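Local coordinates for 4-oxalocrotonate decarboxylase NahK (Pseudomonas putida, PDB 5D2K), which catalyses the metal-assisted decarboxylation of 2-oxohex-3-enedioate to 2-oxopent-4-enoate and carbon dioxide, a step in naphthalene breakdown, at residues His21-Asn24 against Ala25-Asn28; Val164-Asn167 against Ala168-Thr171; Val217-Leu220 against Ala221-Ala225. The protein carries 1 engineered substitution. One frame throughout, in Å; residues are numbered along the deposited sequence. Where two conformers were deposited one is given.

Contact 1. Residues His21-Asn24 against Ala25-Asn28; sequences HIEN and AELN
Asn28 grips Asn24 twice at the C-terminal end of helix 12-27. Its backbone N lies 2.8 Å from Asn24 O, and its side-chain ND2 reaches the same Asn24 O at 3.0 Å. The two donors use the carbonyl differently: ND2 comes in the carbonyl plane on a lone pair, whereas the backbone N is tilted 29° from that plane. With CG beside its own backbone N (chi1 -62°), Asn28 folds its amide back over the last turn. One residue earlier Leu27 N donates to Glu23 O at 2.9 Å, almost straight, while Ala25 N shares weak bonds with His21 O and Ile22 O. The Glu23 chain is extended, and its carboxylate forms salt bridges with Arg57, Lys58 and Arg61; Glu26 OE1 forms a salt bridge with Lys58 and OE2 a hydrogen bond with the Tyr94 hydroxyl. Replacing Glu23 by an alanine would probably leave Arg57 and Arg61 without this carboxylate and take away the CG methylene against which Leu27 CD1 lies. That packing is oblique, Leu27 CD1 lying 3.7 Å from Glu23 CG. The Asn24 and Asn28 side chains point the same way with their amide planes 79° apart, Asn24 CB standing 3.9 Å from Asn28 ND2.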
ATOM      1  N   HIS A  21     -18.364   4.183   8.283  1.00 10.51           N
ATOM      2  CA  HIS A  21     -18.624   2.747   8.370  1.00 11.56           C
ATOM      3  C   HIS A  21     -17.363   1.914   8.076  1.00 10.37           C
ATOM      4  O   HIS A  21     -16.975   1.013   8.846  1.00 11.11           O
ATOM      5  CB  HIS A  21     -19.766   2.433   7.399  1.00 11.48           C
ATOM      6  CG  HIS A  21     -20.024   0.977   7.188  1.00 12.13           C
ATOM      7  ND1 HIS A  21     -20.702   0.199   8.104  1.00 17.78           N
ATOM      8  CD2 HIS A  21     -19.725   0.165   6.148  1.00 13.09           C
ATOM      9  CE1 HIS A  21     -20.790  -1.035   7.644  1.00 18.10           C
ATOM     10  NE2 HIS A  21     -20.211  -1.083   6.458  1.00 16.31           N
ATOM     11  N   ILE A  22     -16.691   2.251   6.985  1.00  9.62           N
ATOM     12  CA  ILE A  22     -15.523   1.495   6.570  1.00 10.40           C
ATOM     13  C   ILE A  22     -14.353   1.762   7.518  1.00  7.28           C
ATOM     14  O   ILE A  22     -13.626   0.836   7.909  1.00  9.64           O
ATOM     15  CB  ILE A  22     -15.152   1.843   5.109  1.00  9.71           C
ATOM     16  CG1 ILE A  22     -16.254   1.353   4.170  1.00 11.66           C
ATOM     17  CG2 ILE A  22     -13.798   1.244   4.713  1.00 12.11           C
ATOM     18  CD1 ILE A  22     -16.061   1.779   2.721  1.00 13.89           C
ATOM     19  N   GLU A  23     -14.167   3.025   7.905  1.00  9.69           N
ATOM     20  CA  GLU A  23     -13.098   3.327   8.856  1.00  8.56           C
ATOM     21  C   GLU A  23     -13.309   2.617  10.194  1.00 10.75           C
ATOM     22  O   GLU A  23     -12.349   2.131  10.812  1.00 10.16           O
ATOM     23  CB  GLU A  23     -12.964   4.828   9.092  1.00  9.47           C
ATOM     24  CG  GLU A  23     -11.704   5.091   9.918  1.00 11.30           C
ATOM     25  CD  GLU A  23     -11.563   6.519  10.392  1.00 10.33           C
ATOM     26  OE1 GLU A  23     -12.576   7.143  10.782  1.00 12.54           O
ATOM     27  OE2 GLU A  23     -10.428   7.028  10.392  1.00 11.10           O
ATOM     28  N   ASN A  24     -14.562   2.543  10.646  1.00 10.32           N
ATOM     29  CA  ASN A  24     -14.831   1.909  11.935  1.00 11.70           C
ATOM     30  C   ASN A  24     -14.456   0.430  11.937  1.00 10.05           C
ATOM     31  O   ASN A  24     -14.061  -0.111  12.970  1.00  9.85           O
ATOM     32  CB  ASN A  24     -16.309   2.089  12.336  1.00  9.97           C
ATOM     33  CG  ASN A  24     -16.578   3.440  12.947  1.00 13.67           C
ATOM     34  OD1 ASN A  24     -15.660   4.149  13.333  1.00 14.31           O
ATOM     35  ND2 ASN A  24     -17.855   3.788  13.073  1.00 17.15           N
ATOM     36  N   ALA A  25     -14.557  -0.228  10.784  1.00 10.06           N
ATOM     37  CA  ALA A  25     -14.141  -1.624  10.688  1.00  9.23           C
ATOM     38  C   ALA A  25     -12.631  -1.768  10.962  1.00  8.62           C
ATOM     39  O   ALA A  25     -12.193  -2.705  11.623  1.00 11.01           O
ATOM     40  CB  ALA A  25     -14.511  -2.195   9.313  1.00 11.22           C
ATOM     41  N   GLU A  26     -11.837  -0.824  10.467  1.00  9.74           N
ATOM     42  CA  GLU A  26     -10.414  -0.822  10.766  1.00 10.96           C
ATOM     43  C   GLU A  26     -10.135  -0.502  12.241  1.00  9.88           C
ATOM     44  O   GLU A  26      -9.399  -1.231  12.933  1.00 11.73           O
ATOM     45  CB  GLU A  26      -9.705   0.191   9.864  1.00  9.58           C
ATOM     46  CG  GLU A  26      -8.211   0.327  10.135  1.00  9.01           C
ATOM     47  CD  GLU A  26      -7.789   1.738  10.530  1.00 10.08           C
ATOM     48  OE1 GLU A  26      -8.490   2.722  10.188  1.00 10.92           O
ATOM     49  OE2 GLU A  26      -6.724   1.846  11.187  1.00 13.38           O
ATOM     50  N   LEU A  27     -10.711   0.603  12.714  1.00  8.68           N
ATOM     51  CA  LEU A  27     -10.458   1.072  14.077  1.00  9.23           C
ATOM     52  C   LEU A  27     -10.972   0.121  15.153  1.00 11.57           C
ATOM     53  O   LEU A  27     -10.444   0.097  16.265  1.00 14.38           O
ATOM     54  CB  LEU A  27     -11.085   2.452  14.279  1.00 10.39           C
ATOM     55  CG  LEU A  27     -10.496   3.537  13.386  1.00 12.25           C
ATOM     56  CD1 LEU A  27     -11.251   4.831  13.621  1.00 13.65           C
ATOM     57  CD2 LEU A  27      -9.021   3.700  13.704  1.00 12.80           C
ATOM     58  N   ASN A  28     -11.999  -0.657  14.826  1.00 11.01           N
ATOM     59  CA  ASN A  28     -12.591  -1.559  15.808  1.00 11.48           C
ATOM     60  C   ASN A  28     -12.445  -3.037  15.460  1.00 12.05           C
ATOM     61  O   ASN A  28     -13.070  -3.903  16.080  1.00 12.52           O
ATOM     62  CB  ASN A  28     -14.060  -1.179  16.005  1.00 10.87           C
ATOM     63  CG  ASN A  28     -14.208   0.228  16.556  1.00 12.73           C
ATOM     64  OD1 ASN A  28     -14.092   0.441  17.764  1.00 15.29           O
ATOM     65  ND2 ASN A  28     -14.427   1.200  15.676  1.00 12.14           N
TER

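Contact 2. Residues Val164-Asn167 against Ala168-Thr171; sequences VADN and ASST. With OOG (2-oxoadipic acid), chain D.
Ser170 closes on Asn167 through two donors, just beyond the Schellman motif that ends helix 160-165. Asn167, at positive phi (53°), is the C-prime residue of that motif: its N bonds to Val164 O, and Ala168 N reaches back to the carbonyl of Val163. Asn167 O then accepts from Ser170 OG at 2.9 Å, nearly in line with the carbonyl, and from Ser170 N at 3.1 Å, which stands 46° out of the carbonyl plane. The hydroxyl gets there because OG sits beside the backbone N of Ser170 (chi1 -56°). A bond of the same i to i+3 spacing joins Ser169 N to Asp166 O at 3.1 Å, again from above the carbonyl plane.

The side chains are satisfied in turn. Ser169 OG donates to O1 of the bound 2-oxoadipate at 2.8 Å and accepts from a water that also donates to Asp166 OD2 at 2.7 Å; the other Asp166 oxygen, OD1, is in a salt bridge with Arg152. Asn167 OD1 takes the backbone N-H of Phe90, while its ND2 donates at 3.0 Å to a second water, which donates in turn to Ser170 O. Ser170 O also accepts from Arg152, and Ser170 OG has a weak bond with Lys69. Ala168 O accepts from Lys69, a residue that also bonds the ligand, so this turn lines the 2-oxoadipate pocket with both a hydroxyl and a carbonyl.

The buried turn leads from helix 160-165 into strand 170-175; Val164 packs on helix 44-60 and strand 87-92, and Asp166 on Ile22 of helix 12-27.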
ATOM      1  N   VAL A 164     -10.695  -0.005  -3.016  1.00 12.78           N
ATOM      2  CA  VAL A 164     -10.299   1.393  -3.016  1.00 11.35           C
ATOM      3  C   VAL A 164     -10.955   2.144  -1.860  1.00 11.64           C
ATOM      4  O   VAL A 164     -10.297   2.915  -1.170  1.00 11.17           O
ATOM      5  CB  VAL A 164     -10.651   2.070  -4.353  1.00 11.20           C
ATOM      6  CG1 VAL A 164     -10.552   3.580  -4.242  1.00  9.67           C
ATOM      7  CG2 VAL A 164      -9.725   1.555  -5.452  1.00 15.31           C
ATOM      8  N   ALA A 165     -12.252   1.918  -1.654  1.00 11.23           N
ATOM      9  CA  ALA A 165     -12.980   2.586  -0.583  1.00 10.56           C
ATOM     10  C   ALA A 165     -12.406   2.243   0.799  1.00 10.72           C
ATOM     11  O   ALA A 165     -12.479   3.059   1.720  1.00 11.50           O
ATOM     12  CB  ALA A 165     -14.469   2.214  -0.646  1.00 12.26           C
ATOM     13  N   ASP A 166     -11.862   1.029   0.918  1.00 10.71           N
ATOM     14  CA  ASP A 166     -11.190   0.526   2.127  1.00 10.20           C
ATOM     15  C   ASP A 166      -9.683   0.861   2.140  1.00 11.03           C
ATOM     16  O   ASP A 166      -8.870   0.150   2.747  1.00  9.53           O
ATOM     17  CB  ASP A 166     -11.420  -0.996   2.221  1.00 11.48           C
ATOM     18  CG  ASP A 166     -10.912  -1.618   3.520  1.00 10.85           C
ATOM     19  OD1 ASP A 166     -11.027  -0.997   4.590  1.00 10.82           O
ATOM     20  OD2 ASP A 166     -10.401  -2.761   3.451  1.00 12.34           O
ATOM     21  N   ASN A 167      -9.319   1.954   1.474  1.00  9.48           N
ATOM     22  CA  ASN A 167      -7.941   2.431   1.465  1.00 10.10           C
ATOM     23  C   ASN A 167      -6.936   1.348   1.057  1.00  8.84           C
ATOM     24  O   ASN A 167      -5.852   1.232   1.629  1.00  8.94           O
ATOM     25  CB  ASN A 167      -7.564   3.005   2.834  1.00 10.75           C
ATOM     26  CG  ASN A 167      -6.280   3.810   2.778  1.00  8.93           C
ATOM     27  OD1 ASN A 167      -5.966   4.394   1.742  1.00 11.05           O
ATOM     28  ND2 ASN A 167      -5.526   3.823   3.870  1.00 10.00           N
ATOM     29  N   ALA A 168      -7.320   0.563   0.059  1.00 10.03           N
ATOM     30  CA  ALA A 168      -6.457  -0.482  -0.498  1.00  9.09           C
ATOM     31  C   ALA A 168      -5.892  -1.416   0.585  1.00 12.54           C
ATOM     32  O   ALA A 168      -4.756  -1.864   0.492  1.00 11.88           O
ATOM     33  CB  ALA A 168      -5.327   0.149  -1.308  1.00 10.30           C
ATOM     34  N   SER A 169      -6.714  -1.718   1.595  1.00  9.48           N
ATOM     35  CA  SER A 169      -6.392  -2.720   2.627  1.00  8.88           C
ATOM     36  C   SER A 169      -5.209  -2.334   3.527  1.00 10.92           C
ATOM     37  O   SER A 169      -4.647  -3.180   4.225  1.00 11.11           O
ATOM     38  CB  SER A 169      -6.110  -4.085   1.982  1.00 10.77           C
ATOM     39  OG  SER A 169      -7.146  -4.463   1.077  1.00 12.21           O
ATOM     40  N   SER A 170      -4.842  -1.059   3.535  1.00  9.75           N
ATOM     41  CA  SER A 170      -3.668  -0.639   4.290  1.00  9.37           C
ATOM     42  C   SER A 170      -3.885  -0.759   5.793  1.00 10.90           C
ATOM     43  O   SER A 170      -4.992  -0.515   6.290  1.00  9.46           O
ATOM     44  CB  SER A 170      -3.309   0.805   3.945  1.00 10.63           C
ATOM     45  OG  SER A 170      -3.108   0.969   2.550  1.00 14.57           O
ATOM     46  N   THR A 171      -2.829  -1.097   6.530  1.00  9.11           N
ATOM     47  CA  THR A 171      -2.949  -1.098   7.988  1.00  9.33           C
ATOM     48  C   THR A 171      -1.611  -0.953   8.741  1.00  8.56           C
ATOM     49  O   THR A 171      -1.571  -0.253   9.754  1.00  9.89           O
ATOM     50  CB  THR A 171      -3.720  -2.377   8.475  1.00  9.16           C
ATOM     51  OG1 THR A 171      -4.385  -2.097   9.714  1.00 13.51           O
ATOM     52  CG2 THR A 171      -2.812  -3.607   8.634  1.00 10.89           C
TER
HETATM   53  C2  OOG D 302      -4.923  -4.658  -1.807  1.00 22.99           C
HETATM   54  C3  OOG D 302      -3.557  -4.096  -1.453  1.00 26.41           C
HETATM   55  C4  OOG D 302      -2.609  -4.206  -2.629  1.00 22.44           C
HETATM   56  C6  OOG D 302      -0.048  -4.341  -3.103  1.00 17.49           C
HETATM   57  O4  OOG D 302       1.126  -4.066  -2.764  1.00 16.59           O
HETATM   58  O3  OOG D 302      -0.277  -5.010  -4.143  1.00 20.41           O
HETATM   59  C5  OOG D 302      -1.188  -3.873  -2.233  1.00 16.99           C
HETATM   60  C1  OOG D 302      -5.033  -6.094  -1.334  1.00 30.42           C
HETATM   61  O1  OOG D 302      -5.883  -6.422  -0.455  1.00 26.12           O
HETATM   62  O2  OOG D 302      -4.273  -6.965  -1.832  1.00 31.38           O
HETATM   63  O5  OOG D 302      -0.915  -3.238  -1.237  1.00 13.72           O
HETATM   64  O   HOH W   1      -9.932  -4.100   1.140  1.00 12.63           O
HETATM   65  O   HOH W   2      -6.575   2.162   6.124  1.00 11.56           O

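Contact 3. Residues Val217-Leu220 against Ala221-Ala225; sequences VAML and ANLLA. With EDO (1,2-ethanediol), chain H.
Leu223 N meets Met219 O at 2.8 Å, the shortest backbone bond between 217-220 and 221-225, with an N-H...O angle of 160°. It belongs to a regular i to i+4 ladder in helix 213-225, whose other rungs join Ala221 to Val217, Asn222 to Ala218, and Leu224 N to Leu220 O at 2.9 Å. At the far end the carbonyl Leu223 O accepts at 2.7 Å from O1 of an ethanediol, probably a crystallisation additive, which is also held by Tyr88 and Glu226.

Two apolar pairs follow the same spacing. Leu220 and Leu224 slant across each other, Leu224 CD1 lying 3.9 Å from Leu220 CG and 4.0 Å from Leu220 CD1. Their first torsions differ: Leu220 sends CG anti to its N (chi1 174°), whereas Leu224 keeps CG beside its N (chi1 -73°), and this brings the Leu224 branch back over the preceding turn, with CG 3.3 Å from Leu220 O. Met219 and Leu223 run alongside each other in the conformer given, Met219 CG coming 4.1 Å from Leu223 CD1, a contact that is doubtful because Met219 has a second conformer.

Leu220 and Leu223 both rest on Met70 of strand 65-71 and on Tyr88 of strand 87-92, so this helix face covers the sheet. Asn222 instead sends OD1 to the backbone N of Cys130. The chemistry is thus divided: backbone bonds set the turn, side-chain packing on Met70 and Tyr88 joins it to the strands, and one amide ties it to the loop before helix 132-135.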
ATOM      1  N   VAL A 217       5.580   4.760  -9.499  1.00  9.76           N
ATOM      2  CA  VAL A 217       5.592   6.151  -9.062  1.00  7.98           C
ATOM      3  C   VAL A 217       4.974   7.048 -10.150  1.00 12.44           C
ATOM      4  O   VAL A 217       4.165   7.929  -9.854  1.00 10.47           O
ATOM      5  CB  VAL A 217       7.024   6.637  -8.718  1.00 10.20           C
ATOM      6  CG1 VAL A 217       7.020   8.122  -8.333  1.00 10.09           C
ATOM      7  CG2 VAL A 217       7.622   5.804  -7.589  1.00 11.58           C
ATOM      8  N   ALA A 218       5.355   6.825 -11.407  1.00 11.87           N
ATOM      9  CA  ALA A 218       4.780   7.602 -12.509  1.00 11.17           C
ATOM     10  C   ALA A 218       3.274   7.373 -12.575  1.00 10.83           C
ATOM     11  O   ALA A 218       2.495   8.319 -12.721  1.00 11.06           O
ATOM     12  CB  ALA A 218       5.447   7.224 -13.850  1.00 10.37           C
ATOM     13  N   MET A 219       2.863   6.117 -12.431  1.00 11.53           N
ATOM     14  CA  MET A 219       1.445   5.798 -12.481  0.61 10.25           C
ATOM     15  C   MET A 219       0.684   6.477 -11.341  1.00 11.54           C
ATOM     16  O   MET A 219      -0.418   6.981 -11.545  1.00 10.33           O
ATOM     17  CB  MET A 219       1.222   4.292 -12.437  0.61 12.36           C
ATOM     18  CG  MET A 219      -0.232   3.923 -12.577  0.61 12.45           C
ATOM     19  SD  MET A 219      -0.502   2.157 -12.692  0.61 14.69           S
ATOM     20  CE  MET A 219       0.260   1.836 -14.281  0.61 11.22           C
ATOM     21  N   LEU A 220       1.274   6.500 -10.149  1.00 11.05           N
ATOM     22  CA  LEU A 220       0.640   7.172  -9.018  1.00  9.50           C
ATOM     23  C   LEU A 220       0.413   8.656  -9.325  1.00  9.15           C
ATOM     24  O   LEU A 220      -0.665   9.189  -9.043  1.00 10.73           O
ATOM     25  CB  LEU A 220       1.484   7.004  -7.747  1.00  8.98           C
ATOM     26  CG  LEU A 220       1.051   7.752  -6.484  1.00  8.06           C
ATOM     27  CD1 LEU A 220      -0.339   7.290  -6.038  1.00 10.96           C
ATOM     28  CD2 LEU A 220       2.064   7.522  -5.381  1.00 10.00           C
ATOM     29  N   ALA A 221       1.405   9.318  -9.908  1.00 10.37           N
ATOM     30  CA  ALA A 221       1.245  10.724 -10.264  1.00 10.45           C
ATOM     31  C   ALA A 221       0.072  10.892 -11.221  1.00 11.34           C
ATOM     32  O   ALA A 221      -0.746  11.813 -11.073  1.00 11.59           O
ATOM     33  CB  ALA A 221       2.543  11.290 -10.882  1.00 10.40           C
ATOM     34  N   ASN A 222      -0.021   9.988 -12.187  1.00 10.60           N
ATOM     35  CA  ASN A 222      -1.089  10.078 -13.180  1.00 11.23           C
ATOM     36  C   ASN A 222      -2.468   9.810 -12.575  1.00 12.67           C
ATOM     37  O   ASN A 222      -3.433  10.508 -12.899  1.00 13.34           O
ATOM     38  CB  ASN A 222      -0.784   9.135 -14.344  1.00  9.80           C
ATOM     39  CG  ASN A 222       0.415   9.614 -15.151  1.00 10.93           C
ATOM     40  OD1 ASN A 222       0.685  10.814 -15.200  1.00 12.96           O
ATOM     41  ND2 ASN A 222       1.147   8.684 -15.760  1.00 12.69           N
ATOM     42  N   LEU A 223      -2.553   8.844 -11.663  1.00 11.26           N
ATOM     43  CA  LEU A 223      -3.825   8.564 -10.989  1.00 11.44           C
ATOM     44  C   LEU A 223      -4.272   9.751 -10.133  1.00 13.13           C
ATOM     45  O   LEU A 223      -5.457  10.123 -10.121  1.00 12.61           O
ATOM     46  CB  LEU A 223      -3.710   7.299 -10.129  1.00 10.24           C
ATOM     47  CG  LEU A 223      -3.588   5.991 -10.912  1.00 10.30           C
ATOM     48  CD1 LEU A 223      -3.237   4.822 -10.000  1.00 13.40           C
ATOM     49  CD2 LEU A 223      -4.900   5.725 -11.648  1.00 17.28           C
ATOM     50  N   LEU A 224      -3.327  10.351  -9.417  1.00  9.87           N
ATOM     51  CA  LEU A 224      -3.641  11.475  -8.547  1.00 10.44           C
ATOM     52  C   LEU A 224      -4.114  12.666  -9.369  1.00 13.77           C
ATOM     53  O   LEU A 224      -5.004  13.391  -8.940  1.00 13.06           O
ATOM     54  CB  LEU A 224      -2.427  11.857  -7.688  1.00  9.38           C
ATOM     55  CG  LEU A 224      -2.086  10.899  -6.545  1.00 11.67           C
ATOM     56  CD1 LEU A 224      -0.708  11.249  -5.991  1.00 11.38           C
ATOM     57  CD2 LEU A 224      -3.128  10.976  -5.435  1.00 12.94           C
ATOM     58  N   ALA A 225      -3.541  12.838 -10.561  1.00 12.26           N
ATOM     59  CA  ALA A 225      -3.892  13.973 -11.416  1.00 12.14           C
ATOM     60  C   ALA A 225      -5.361  13.952 -11.838  1.00 15.23           C
ATOM     61  O   ALA A 225      -5.943  15.008 -12.128  1.00 16.01           O
ATOM     62  CB  ALA A 225      -2.989  14.000 -12.648  1.00 13.68           C
TER
HETATM   63  C1  EDO H 306      -8.340   8.668  -8.854  1.00 21.14           C
HETATM   64  O1  EDO H 306      -7.314   9.524  -8.303  1.00 14.17           O
HETATM   65  C2  EDO H 306      -7.736   7.596  -9.759  1.00 26.54           C
HETATM   66  O2  EDO H 306      -8.758   7.042 -10.608  1.00 28.79           O

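Overall arrangement
From the N terminus, contact 1 comes first, at the end of helix 12-27; contact 2 follows at the turn from helix 160-165 into strand 170-175, and contact 3 within helix 213-225. Each is formed by adjoining residues, so none closes a long loop, and the three run in series without nesting or crossing. Contacts 1 and 2 meet in space, their centres 11 Å apart: Ile22 CG2 packs 3.6 Å from Asp166 OD1, setting the N-terminal helix against the pocket turn. Contact 3 stands apart, its nearest atoms about 9 Å from contact 2 and about 18 Å from contact 1. Strand 87-92 touches contacts 2 and 3 alike, Val164 and Ala168 at Ile87 and Leu220 at Tyr88.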